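PDB 2VP8: inactive dihydropteroate synthase 2 from Mycobacterium tuberculosis, which probably binds the pterin substrate of dihydropteroate synthases only very weakly, seems to lack their activity and probably plays no part in folate metabolism. Local coordinates for residues Val95-Glu100 against Ala127-Ala132; Ile141-Gly146 against Pro150-Val155; Val246-Ser251 against Ala276-Ala281; Asp217-Phe222 against Leu230-His235. One frame throughout, in Å; residues are numbered along the deposited sequence.

Overall arrangement
The four contacts lie on the wall of one TIM barrel of the pterin-binding family. Interactions 1 and 2 are neighbours, their centres about 13 Å apart, and Ala130 CB lies 3.6 Å from Met152 SD where helix 127-136 meets helix 152-159. Interactions 3 and 4 are closer still, with centres about 9 Å apart; Leu233 CD2 comes within 3.8 Å of Met248 CE, and both contacts touch the second subunit. Interaction 2 reaches interaction 4 through Thr144 OG1, 2.7 Å from NE2 of His220, a residue probably characteristic of family members without synthase activity. Interaction 1 lies far from that site, about 29 Å from interaction 4 between centres.

Interaction 1 of 4, residues Val95-Glu100 against Ala127-Ala132; sequences VDVDTE and AQVAKA
Gln128, in the first turn of helix 127-136, meets Val97, the residue just before helix 98-114. Its side chain stands with CG anti to the carbonyl carbon (chi1 -64°) and then runs out extended, crossing Val97 at about a right angle. The amide oxygen OE1 ends 3.4 Å from Val97 CG1, and the same methyl lies 4.0 Å from Gln128 CB, so one branch of the valine rests along the root and the end of the glutamine.

Val129, one residue on, marks the closest backbone approach, with its CA 6.7 Å from that of Val97. Its CG2 lies 4.1 Å from Val97 CG1, but its main partner is Glu100. The carboxylate spans both methyls: OE1 is 3.4 Å from Val129 CG2, while OE2 is 3.5 Å from Val129 CG1. Leu104 and Thr124 pack on the same valine.

The chemistry is van der Waals contact throughout, with a carboxylate and an amide oxygen laid against methyl groups. Residues 127-132 therefore give Glu100 no hydrogen-bond partner, although its negative charge, in the opening turn of helix 98-114, is probably favoured by that helix end.

Interaction 2 of 4, residues Ile141-Gly146 against Pro150-Val155; sequences INDTWG and PAMPEV
Ile141 and Met152 pack together inside a beta-alpha-beta unit of the barrel, in which strand 140-142 leads through a loop into helix 152-159 and on to the parallel strand 162-166. The methionine sulfur does most of the touching: SD lies 3.7 Å from Ile141 CG2 and 4.1 Å from Ile141 CD1, so it sits against both arms of the isoleucine. Met152 sets off with CG anti to its backbone N (chi1 -170°), then bends at chi2 and chi3, which folds the thioether back instead of letting it run straight out. Farther along the helix, Val155 CG1 adds a looser contact with Ile141 CD1 at 4.4 Å.

Asp143 touches Met152 from the loop end, its OD2 4.1 Å from Met152 CG. The other oxygen, OD1, is taken up by its own loop: Trp145 N and Gly146 N each donate to Asp143 OD1 at 3.1 Å, forming an Asx turn and an Asx motif. Both donors approach from one face of the carboxylate, the glycine N-H nearly straight (175°) and from well above the plane.

The carboxylate is thus divided in its roles. OD1, gripped by two amides, shapes the turn after the strand and fixes the group's rotation, while OD2 lies toward Met152 CG at the edge of the apolar contact.

Interaction 3 of 4, residues Val246-Ser251 against Ala276-Ala281; sequences VLMALS and ALAAAA
Met248 and Ala278 mark the nearest backbone approach of the two segments, their CA atoms 7.8 Å apart. Residues 247-248 are extended, and beyond them the chain leaves the strand through Ala249 and Leu250. Facing them is the last part of helix 267-280, where a backbone bond from Ala280 N to Ala276 O keeps the helical turn.

All the side-chain contact falls on one methyl, Ala278 CB. Met248 CG comes within 4.0 Å of it. The methionine starts with CG anti to the carbonyl carbon (chi1 -56°) and bends twice more, so that CE swings round to 4.2 Å from Ala278 CB while SD, at 4.6 Å from that methyl, stands farther off. Leu250 reaches the alanine through a single branch, its CD2 lying 4.4 Å from Ala278 CB. Only a small side chain on the helix meets these two larger ones, so strand and helix come together through a small, wholly apolar patch.

Phe286 of strand 285-288 packs against Met248, Leu250 and Ala278 alike, and Val236 of helix 236-241 also lies on Met248. The strand is bonded through its backbone to Met285 and Arg287 along one edge, and Leu247 bonds to Ile216 of strand 214-217, which closes the barrel. On the helix, Ala276 and Ala279 turn to helix 291-306, while Ala276, Leu277 and Ala280 pack on the second subunit, so this helix packs on the barrel wall and also forms part of the dimer interface.

Interaction 4 of 4, residues Asp217-Phe222 against Leu230-His235; sequences DPAHDF and LLLLRH
Leu232 carries this contact almost alone, sending its CD1 methyl from helix 227-234 into the loop that follows strand 214-217. That methyl meets Pro218 O at 3.4 Å and Ala219 CB at 3.9 Å, and Phe222 CE1 lies 4.4 Å from Leu232 CD1, with the methyl oblique to the ring. Leu232 CB adds a fourth touch, 4.2 Å from Ala219 CB. CG stands anti to the carbonyl carbon (chi1 -64°) and CD1 continues anti to CA, an extended course that carries the methyl across to the loop.

The next shell sets the shape of that loop. Asp217 to His220 form a type I beta turn, which brings Pro218 O and Ala219 CB to the same leucine. A side-chain bond spans the same turn: His220 ND1 donates to Asp217 OD2 at a doubtful, unusually short modelled distance, the carboxylate carbon lying in the ring plane at its edge. This probably helps to orient His220, a residue probably characteristic of family members without dihydropteroate synthase activity, while the turn presents its backbone and methyl to the helix.

Farther out, Val193 of helix 186-207 packs on Leu232, and His167 lies against Phe222. Asp217 is tied through its backbone to Cys165 of strand 162-166 and to His167 just after it. Elsewhere on helix 227-234, Leu230, Leu233 and Arg234 pack on Ser303, Ile304 and Gly306 of the second subunit.

Interaction 1 of 4, residues Val95-Glu100 against Ala127-Ala132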
loop_
_atom_site.group_PDB
_atom_site.type_symbol
_atom_site.label_atom_id
_atom_site.label_comp_id
_atom_site.label_asym_id
_atom_site.label_seq_id
_atom_site.Cartn_x
_atom_site.Cartn_y
_atom_site.Cartn_z
ATOM N N VAL B 95 28.083 21.169 11.932
ATOM C CA VAL B 95 28.627 21.908 13.085
ATOM C C VAL B 95 30.160 21.805 13.159
ATOM O O VAL B 95 30.849 22.817 13.308
ATOM C CB VAL B 95 27.932 21.486 14.443
ATOM C CG1 VAL B 95 27.938 19.929 14.658
ATOM C CG2 VAL B 95 28.548 22.248 15.664
ATOM N N ASP B 96 30.670 20.577 13.044
ATOM C CA ASP B 96 32.107 20.286 13.040
ATOM C C ASP B 96 32.372 18.992 12.267
ATOM O O ASP B 96 31.443 18.349 11.769
ATOM C CB ASP B 96 32.640 20.123 14.469
ATOM C CG ASP B 96 32.661 21.425 15.248
ATOM O OD1 ASP B 96 31.963 21.515 16.286
ATOM O OD2 ASP B 96 33.374 22.359 14.824
ATOM N N VAL B 97 33.646 18.625 12.172
ATOM C CA VAL B 97 34.047 17.323 11.652
ATOM C C VAL B 97 34.688 16.539 12.791
ATOM O O VAL B 97 34.407 15.354 12.975
ATOM C CB VAL B 97 35.042 17.450 10.472
ATOM C CG1 VAL B 97 35.486 16.077 9.980
ATOM C CG2 VAL B 97 34.421 18.236 9.333
ATOM N N ASP B 98 35.539 17.228 13.553
ATOM C CA ASP B 98 36.261 16.646 14.683
ATOM C C ASP B 98 35.285 16.135 15.733
ATOM O O ASP B 98 35.396 14.997 16.194
ATOM C CB ASP B 98 37.198 17.679 15.321
ATOM C CG ASP B 98 37.901 18.557 14.296
ATOM O OD1 ASP B 98 39.113 18.814 14.469
ATOM O OD2 ASP B 98 37.247 19.002 13.327
ATOM N N THR B 99 34.324 16.982 16.096
ATOM C CA THR B 99 33.337 16.645 17.119
ATOM C C THR B 99 32.343 15.604 16.612
ATOM O O THR B 99 31.933 14.718 17.366
ATOM C CB THR B 99 32.577 17.888 17.645
ATOM O OG1 THR B 99 31.665 18.359 16.645
ATOM C CG2 THR B 99 33.552 19.008 18.046
ATOM N N GLU B 100 31.968 15.708 15.338
ATOM C CA GLU B 100 31.042 14.752 14.723
ATOM C C GLU B 100 31.593 13.327 14.753
ATOM O O GLU B 100 30.836 12.375 14.928
ATOM C CB GLU B 100 30.689 15.155 13.285
ATOM C CG GLU B 100 29.352 14.572 12.807
ATOM C CD GLU B 100 29.218 14.485 11.293
ATOM O OE1 GLU B 100 29.836 15.300 10.571
ATOM O OE2 GLU B 100 28.476 13.595 10.824
ATOM N N ALA B 127 33.492 12.763 3.674
ATOM C CA ALA B 127 34.399 11.621 3.511
ATOM C C ALA B 127 35.237 11.308 4.758
ATOM O O ALA B 127 35.455 10.139 5.085
ATOM C CB ALA B 127 35.304 11.843 2.306
ATOM N N GLN B 128 35.708 12.353 5.437
ATOM C CA GLN B 128 36.464 12.204 6.680
ATOM C C GLN B 128 35.615 11.496 7.741
ATOM O O GLN B 128 36.106 10.630 8.469
ATOM C CB GLN B 128 36.943 13.568 7.200
ATOM C CG GLN B 128 37.928 14.306 6.288
ATOM C CD GLN B 128 38.580 15.511 6.964
ATOM O OE1 GLN B 128 38.270 15.840 8.111
ATOM N NE2 GLN B 128 39.493 16.172 6.253
ATOM N N VAL B 129 34.336 11.864 7.805
ATOM C CA VAL B 129 33.397 11.289 8.765
ATOM C C VAL B 129 33.116 9.821 8.441
ATOM O O VAL B 129 33.104 8.975 9.335
ATOM C CB VAL B 129 32.080 12.097 8.827
ATOM C CG1 VAL B 129 31.163 11.544 9.892
ATOM C CG2 VAL B 129 32.363 13.557 9.116
ATOM N N ALA B 130 32.909 9.529 7.161
ATOM C CA ALA B 130 32.683 8.164 6.700
ATOM C C ALA B 130 33.886 7.267 6.948
ATOM O O ALA B 130 33.727 6.084 7.251
ATOM C CB ALA B 130 32.319 8.154 5.229
ATOM N N LYS B 131 35.082 7.842 6.820
ATOM C CA LYS B 131 36.334 7.120 7.029
ATOM C C LYS B 131 36.382 6.478 8.417
ATOM O O LYS B 131 36.490 5.255 8.538
ATOM C CB LYS B 131 37.532 8.053 6.819
ATOM C CG LYS B 131 38.831 7.346 6.439
ATOM C CD LYS B 131 39.998 8.322 6.307
ATOM C CE LYS B 131 41.241 7.629 5.760
ATOM N NZ LYS B 131 42.471 8.446 5.950
ATOM N N ALA B 132 36.270 7.303 9.457
ATOM C CA ALA B 132 36.338 6.826 10.836
ATOM C C ALA B 132 35.160 5.928 11.193
ATOM O O ALA B 132 35.294 5.027 12.026
ATOM C CB ALA B 132 36.423 7.991 11.796
#

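Interaction 2 of 4, residues Ile141-Gly146 against Pro150-Val155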
loop_
_atom_site.group_PDB
_atom_site.type_symbol
_atom_site.label_atom_id
_atom_site.label_comp_id
_atom_site.label_asym_id
_atom_site.label_seq_id
_atom_site.Cartn_x
_atom_site.Cartn_y
_atom_site.Cartn_z
ATOM N N ILE B 141 28.008 3.221 3.574
ATOM C CA ILE B 141 27.923 4.671 3.662
ATOM C C ILE B 141 26.621 5.139 3.026
ATOM O O ILE B 141 26.333 4.841 1.862
ATOM C CB ILE B 141 29.117 5.373 3.011
ATOM C CG1 ILE B 141 30.437 4.779 3.527
ATOM C CG2 ILE B 141 29.043 6.882 3.272
ATOM C CD1 ILE B 141 31.613 5.038 2.641
ATOM N N ASN B 142 25.827 5.849 3.817
ATOM C CA ASN B 142 24.593 6.428 3.335
ATOM C C ASN B 142 24.779 7.920 3.103
ATOM O O ASN B 142 24.424 8.742 3.955
ATOM C CB ASN B 142 23.460 6.161 4.320
ATOM C CG ASN B 142 22.105 6.509 3.755
ATOM O OD1 ASN B 142 21.968 6.774 2.562
ATOM N ND2 ASN B 142 21.087 6.508 4.612
ATOM N N ASP B 143 25.358 8.251 1.946
ATOM C CA ASP B 143 25.543 9.636 1.534
ATOM C C ASP B 143 24.187 10.261 1.243
ATOM O O ASP B 143 23.659 10.163 0.135
ATOM C CB ASP B 143 26.472 9.734 0.318
ATOM C CG ASP B 143 26.831 11.177 -0.038
ATOM O OD1 ASP B 143 26.141 12.107 0.441
ATOM O OD2 ASP B 143 27.804 11.379 -0.808
ATOM N N THR B 144 23.640 10.908 2.267
ATOM C CA THR B 144 22.293 11.464 2.228
ATOM C C THR B 144 22.161 12.713 1.327
ATOM O O THR B 144 21.047 13.177 1.062
ATOM C CB THR B 144 21.783 11.745 3.667
ATOM O OG1 THR B 144 20.371 11.969 3.647
ATOM C CG2 THR B 144 22.489 12.952 4.292
ATOM N N TRP B 145 23.294 13.244 0.863
ATOM C CA TRP B 145 23.309 14.436 0.009
ATOM C C TRP B 145 23.430 14.106 -1.484
ATOM O O TRP B 145 22.762 14.725 -2.314
ATOM C CB TRP B 145 24.416 15.398 0.440
ATOM C CG TRP B 145 24.060 16.248 1.637
ATOM C CD1 TRP B 145 23.999 15.845 2.945
ATOM C CD2 TRP B 145 23.731 17.647 1.635
ATOM N NE1 TRP B 145 23.650 16.903 3.753
ATOM C CE2 TRP B 145 23.480 18.021 2.976
ATOM C CE3 TRP B 145 23.621 18.622 0.629
ATOM C CZ2 TRP B 145 23.126 19.330 3.341
ATOM C CZ3 TRP B 145 23.269 19.926 0.991
ATOM C CH2 TRP B 145 23.027 20.265 2.337
ATOM N N GLY B 146 24.285 13.140 -1.820
ATOM C CA GLY B 146 24.367 12.639 -3.193
ATOM C C GLY B 146 25.767 12.436 -3.740
ATOM O O GLY B 146 25.988 11.576 -4.596
ATOM N N PRO B 150 33.564 14.385 -3.558
ATOM C CA PRO B 150 34.030 13.466 -4.607
ATOM C C PRO B 150 34.906 12.323 -4.072
ATOM O O PRO B 150 35.018 11.279 -4.715
ATOM C CB PRO B 150 34.839 14.375 -5.537
ATOM C CG PRO B 150 35.227 15.541 -4.699
ATOM C CD PRO B 150 34.101 15.747 -3.745
ATOM N N ALA B 151 35.507 12.525 -2.901
ATOM C CA ALA B 151 36.369 11.523 -2.276
ATOM C C ALA B 151 35.591 10.351 -1.669
ATOM O O ALA B 151 36.188 9.337 -1.303
ATOM C CB ALA B 151 37.252 12.177 -1.217
ATOM N N MET B 152 34.269 10.493 -1.566
ATOM C CA MET B 152 33.424 9.506 -0.887
ATOM C C MET B 152 33.502 8.069 -1.444
ATOM O O MET B 152 33.672 7.131 -0.665
ATOM C CB MET B 152 31.969 9.992 -0.795
ATOM C CG MET B 152 31.083 9.144 0.112
ATOM S SD MET B 152 31.625 9.106 1.836
ATOM C CE MET B 152 30.876 10.604 2.453
ATOM N N PRO B 153 33.369 7.882 -2.778
ATOM C CA PRO B 153 33.484 6.511 -3.290
ATOM C C PRO B 153 34.845 5.879 -2.987
ATOM O O PRO B 153 34.909 4.684 -2.695
ATOM C CB PRO B 153 33.293 6.682 -4.802
ATOM C CG PRO B 153 32.553 7.964 -4.949
ATOM C CD PRO B 153 33.097 8.838 -3.867
ATOM N N GLU B 154 35.911 6.678 -3.053
ATOM C CA GLU B 154 37.252 6.225 -2.676
ATOM C C GLU B 154 37.253 5.612 -1.277
ATOM O O GLU B 154 37.826 4.543 -1.067
ATOM C CB GLU B 154 38.272 7.372 -2.750
ATOM C CG GLU B 154 39.414 7.177 -3.753
ATOM C CD GLU B 154 39.090 7.672 -5.159
ATOM O OE1 GLU B 154 38.149 7.085 -5.800
ATOM O OE2 GLU B 154 39.797 8.633 -5.638
ATOM N N VAL B 155 36.594 6.285 -0.337
ATOM C CA VAL B 155 36.527 5.834 1.054
ATOM C C VAL B 155 35.859 4.461 1.166
ATOM O O VAL B 155 36.402 3.553 1.797
ATOM C CB VAL B 155 35.793 6.858 1.953
ATOM C CG1 VAL B 155 35.752 6.378 3.407
ATOM C CG2 VAL B 155 36.447 8.225 1.862
#

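Interaction 3 of 4, residues Val246-Ser251 against Ala276-Ala281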
loop_
_atom_site.group_PDB
_atom_site.type_symbol
_atom_site.label_atom_id
_atom_site.label_comp_id
_atom_site.label_asym_id
_atom_site.label_seq_id
_atom_site.Cartn_x
_atom_site.Cartn_y
_atom_site.Cartn_z
ATOM N N VAL B 246 17.089 -0.885 -4.893
ATOM C CA VAL B 246 16.505 0.436 -4.728
ATOM C C VAL B 246 16.169 0.696 -3.261
ATOM O O VAL B 246 15.530 -0.131 -2.588
ATOM C CB VAL B 246 15.275 0.631 -5.650
ATOM C CG1 VAL B 246 14.481 1.877 -5.273
ATOM C CG2 VAL B 246 15.715 0.693 -7.123
ATOM N N LEU B 247 16.644 1.846 -2.782
ATOM C CA LEU B 247 16.349 2.333 -1.450
ATOM C C LEU B 247 15.286 3.412 -1.540
ATOM O O LEU B 247 15.395 4.343 -2.338
ATOM C CB LEU B 247 17.619 2.879 -0.777
ATOM C CG LEU B 247 17.474 3.565 0.595
ATOM C CD1 LEU B 247 16.844 2.657 1.640
ATOM C CD2 LEU B 247 18.799 4.084 1.105
ATOM N N MET B 248 14.256 3.286 -0.715
ATOM C CA MET B 248 13.237 4.312 -0.628
ATOM C C MET B 248 13.315 5.046 0.701
ATOM O O MET B 248 13.562 4.441 1.746
ATOM C CB MET B 248 11.840 3.718 -0.824
ATOM C CG MET B 248 11.633 2.947 -2.134
ATOM S SD MET B 248 11.790 3.944 -3.626
ATOM C CE MET B 248 10.326 4.968 -3.534
ATOM N N ALA B 249 13.114 6.360 0.634
ATOM C CA ALA B 249 13.017 7.224 1.805
ATOM C C ALA B 249 11.640 7.898 1.817
ATOM O O ALA B 249 11.518 9.103 1.559
ATOM C CB ALA B 249 14.132 8.260 1.791
ATOM N N LEU B 250 10.610 7.105 2.116
ATOM C CA LEU B 250 9.208 7.546 2.034
ATOM C C LEU B 250 8.707 8.311 3.258
ATOM O O LEU B 250 7.631 8.911 3.215
ATOM C CB LEU B 250 8.292 6.342 1.812
ATOM C CG LEU B 250 7.866 5.852 0.432
ATOM C CD1 LEU B 250 8.774 6.320 -0.693
ATOM C CD2 LEU B 250 7.843 4.345 0.485
ATOM N N SER B 251 9.493 8.290 4.332
ATOM C CA SER B 251 9.068 8.785 5.648
ATOM C C SER B 251 8.643 10.269 5.699
ATOM O O SER B 251 8.904 11.037 4.766
ATOM C CB SER B 251 10.166 8.505 6.676
ATOM O OG SER B 251 9.622 8.378 7.972
ATOM N N ALA B 276 3.961 0.082 0.457
ATOM C CA ALA B 276 3.367 -1.116 -0.123
ATOM C C ALA B 276 3.622 -1.172 -1.618
ATOM O O ALA B 276 4.206 -2.131 -2.122
ATOM C CB ALA B 276 1.889 -1.148 0.163
ATOM N N LEU B 277 3.216 -0.113 -2.313
ATOM C CA LEU B 277 3.412 0.007 -3.746
ATOM C C LEU B 277 4.879 -0.130 -4.139
ATOM O O LEU B 277 5.217 -0.898 -5.032
ATOM C CB LEU B 277 2.825 1.329 -4.244
ATOM C CG LEU B 277 1.370 1.268 -4.743
ATOM C CD1 LEU B 277 0.408 0.681 -3.719
ATOM C CD2 LEU B 277 0.879 2.633 -5.214
ATOM N N ALA B 278 5.751 0.596 -3.449
ATOM C CA ALA B 278 7.168 0.567 -3.760
ATOM C C ALA B 278 7.719 -0.851 -3.576
ATOM O O ALA B 278 8.455 -1.355 -4.437
ATOM C CB ALA B 278 7.919 1.566 -2.890
ATOM N N ALA B 279 7.350 -1.489 -2.461
ATOM C CA ALA B 279 7.753 -2.861 -2.187
ATOM C C ALA B 279 7.227 -3.832 -3.247
ATOM O O ALA B 279 7.903 -4.793 -3.593
ATOM C CB ALA B 279 7.287 -3.276 -0.825
ATOM N N ALA B 280 6.027 -3.580 -3.765
ATOM C CA ALA B 280 5.429 -4.482 -4.745
ATOM C C ALA B 280 6.107 -4.352 -6.101
ATOM O O ALA B 280 6.059 -5.270 -6.915
ATOM C CB ALA B 280 3.936 -4.241 -4.864
ATOM N N ALA B 281 6.744 -3.212 -6.336
ATOM C CA ALA B 281 7.428 -2.980 -7.594
ATOM C C ALA B 281 8.892 -3.443 -7.548
ATOM O O ALA B 281 9.594 -3.392 -8.570
ATOM C CB ALA B 281 7.323 -1.515 -7.995
#

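Interaction 4 of 4, residues Asp217-Phe222 against Leu230-His235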
loop_
_atom_site.group_PDB
_atom_site.type_symbol
_atom_site.label_atom_id
_atom_site.label_comp_id
_atom_site.label_asym_id
_atom_site.label_seq_id
_atom_site.Cartn_x
_atom_site.Cartn_y
_atom_site.Cartn_z
ATOM N N ASP B 217 19.327 5.344 -4.399
ATOM C CA ASP B 217 18.257 6.049 -3.709
ATOM C C ASP B 217 17.773 7.216 -4.576
ATOM O O ASP B 217 18.187 8.358 -4.378
ATOM C CB ASP B 217 18.744 6.516 -2.337
ATOM C CG ASP B 217 17.721 7.342 -1.602
ATOM O OD1 ASP B 217 16.536 7.351 -2.000
ATOM O OD2 ASP B 217 18.106 7.990 -0.612
ATOM N N PRO B 218 16.884 6.923 -5.538
ATOM C CA PRO B 218 16.466 7.856 -6.577
ATOM C C PRO B 218 15.543 8.975 -6.107
ATOM O O PRO B 218 15.486 10.018 -6.753
ATOM C CB PRO B 218 15.713 6.956 -7.566
ATOM C CG PRO B 218 16.027 5.551 -7.150
ATOM C CD PRO B 218 16.203 5.631 -5.692
ATOM N N ALA B 219 14.825 8.771 -5.008
ATOM C CA ALA B 219 13.827 9.748 -4.579
ATOM C C ALA B 219 14.082 10.328 -3.190
ATOM O O ALA B 219 13.132 10.629 -2.459
ATOM C CB ALA B 219 12.415 9.147 -4.670
ATOM N N HIS B 220 15.353 10.526 -2.843
ATOM C CA HIS B 220 15.716 10.964 -1.487
ATOM C C HIS B 220 15.127 12.314 -1.052
ATOM O O HIS B 220 15.016 13.247 -1.857
ATOM C CB HIS B 220 17.232 10.984 -1.288
ATOM C CG HIS B 220 17.634 11.067 0.153
ATOM N ND1 HIS B 220 17.894 9.950 0.920
ATOM C CD2 HIS B 220 17.780 12.133 0.978
ATOM C CE1 HIS B 220 18.201 10.324 2.149
ATOM N NE2 HIS B 220 18.135 11.643 2.211
ATOM N N ASP B 221 14.755 12.387 0.232
ATOM C CA ASP B 221 14.260 13.611 0.902
ATOM C C ASP B 221 12.958 14.192 0.349
ATOM O O ASP B 221 12.313 15.008 1.019
ATOM C CB ASP B 221 15.353 14.699 0.967
ATOM N N PHE B 222 12.578 13.772 -0.859
ATOM C CA PHE B 222 11.380 14.277 -1.535
ATOM C C PHE B 222 10.128 14.164 -0.664
ATOM O O PHE B 222 9.284 15.064 -0.654
ATOM C CB PHE B 222 11.166 13.563 -2.876
ATOM C CG PHE B 222 12.049 14.071 -3.993
ATOM C CD1 PHE B 222 13.064 13.272 -4.511
ATOM C CD2 PHE B 222 11.857 15.346 -4.533
ATOM C CE1 PHE B 222 13.882 13.728 -5.546
ATOM C CE2 PHE B 222 12.671 15.817 -5.573
ATOM C CZ PHE B 222 13.685 15.004 -6.080
ATOM N N LEU B 230 6.035 11.730 -6.180
ATOM C CA LEU B 230 4.983 10.834 -6.651
ATOM C C LEU B 230 5.291 10.171 -7.996
ATOM O O LEU B 230 5.017 8.982 -8.166
ATOM C CB LEU B 230 3.644 11.565 -6.713
ATOM C CG LEU B 230 3.082 12.050 -5.376
ATOM C CD1 LEU B 230 1.963 13.068 -5.588
ATOM C CD2 LEU B 230 2.615 10.880 -4.512
ATOM N N LEU B 231 5.846 10.930 -8.941
ATOM C CA LEU B 231 6.237 10.372 -10.234
ATOM C C LEU B 231 7.214 9.238 -10.054
ATOM O O LEU B 231 6.988 8.133 -10.540
ATOM C CB LEU B 231 6.902 11.409 -11.131
ATOM C CG LEU B 231 6.157 11.974 -12.336
ATOM C CD1 LEU B 231 7.207 12.594 -13.261
ATOM C CD2 LEU B 231 5.297 10.938 -13.084
ATOM N N LEU B 232 8.306 9.513 -9.353
ATOM C CA LEU B 232 9.310 8.506 -9.146
ATOM C C LEU B 232 8.696 7.305 -8.451
ATOM O O LEU B 232 9.017 6.163 -8.788
ATOM C CB LEU B 232 10.498 9.068 -8.370
ATOM C CG LEU B 232 11.273 10.168 -9.094
ATOM C CD1 LEU B 232 12.472 10.571 -8.270
ATOM C CD2 LEU B 232 11.707 9.728 -10.490
ATOM N N LEU B 233 7.794 7.563 -7.507
ATOM C CA LEU B 233 7.041 6.495 -6.854
ATOM C C LEU B 233 6.270 5.660 -7.865
ATOM O O LEU B 233 6.299 4.429 -7.814
ATOM C CB LEU B 233 6.061 7.065 -5.833
ATOM C CG LEU B 233 6.516 7.137 -4.383
ATOM C CD1 LEU B 233 5.531 7.976 -3.545
ATOM C CD2 LEU B 233 6.664 5.730 -3.835
ATOM N N ARG B 234 5.577 6.335 -8.780
ATOM C CA ARG B 234 4.818 5.658 -9.824
ATOM C C ARG B 234 5.742 4.761 -10.643
ATOM O O ARG B 234 5.313 3.734 -11.166
ATOM C CB ARG B 234 4.153 6.687 -10.734
ATOM C CG ARG B 234 3.090 6.146 -11.661
ATOM C CD ARG B 234 2.041 7.230 -11.906
ATOM N NE ARG B 234 2.284 8.033 -13.095
ATOM C CZ ARG B 234 1.961 9.312 -13.224
ATOM N NH1 ARG B 234 1.408 9.993 -12.227
ATOM N NH2 ARG B 234 2.217 9.921 -14.362
ATOM N N HIS B 235 7.011 5.152 -10.731
ATOM C CA HIS B 235 7.943 4.505 -11.642
ATOM C C HIS B 235 9.014 3.658 -10.963
ATOM O O HIS B 235 10.000 3.274 -11.611
ATOM C CB HIS B 235 8.566 5.532 -12.592
ATOM C CG HIS B 235 7.665 5.927 -13.720
ATOM N ND1 HIS B 235 6.652 6.852 -13.579
ATOM C CD2 HIS B 235 7.614 5.510 -15.008
ATOM C CE1 HIS B 235 6.021 6.991 -14.733
ATOM N NE2 HIS B 235 6.583 6.186 -15.617
#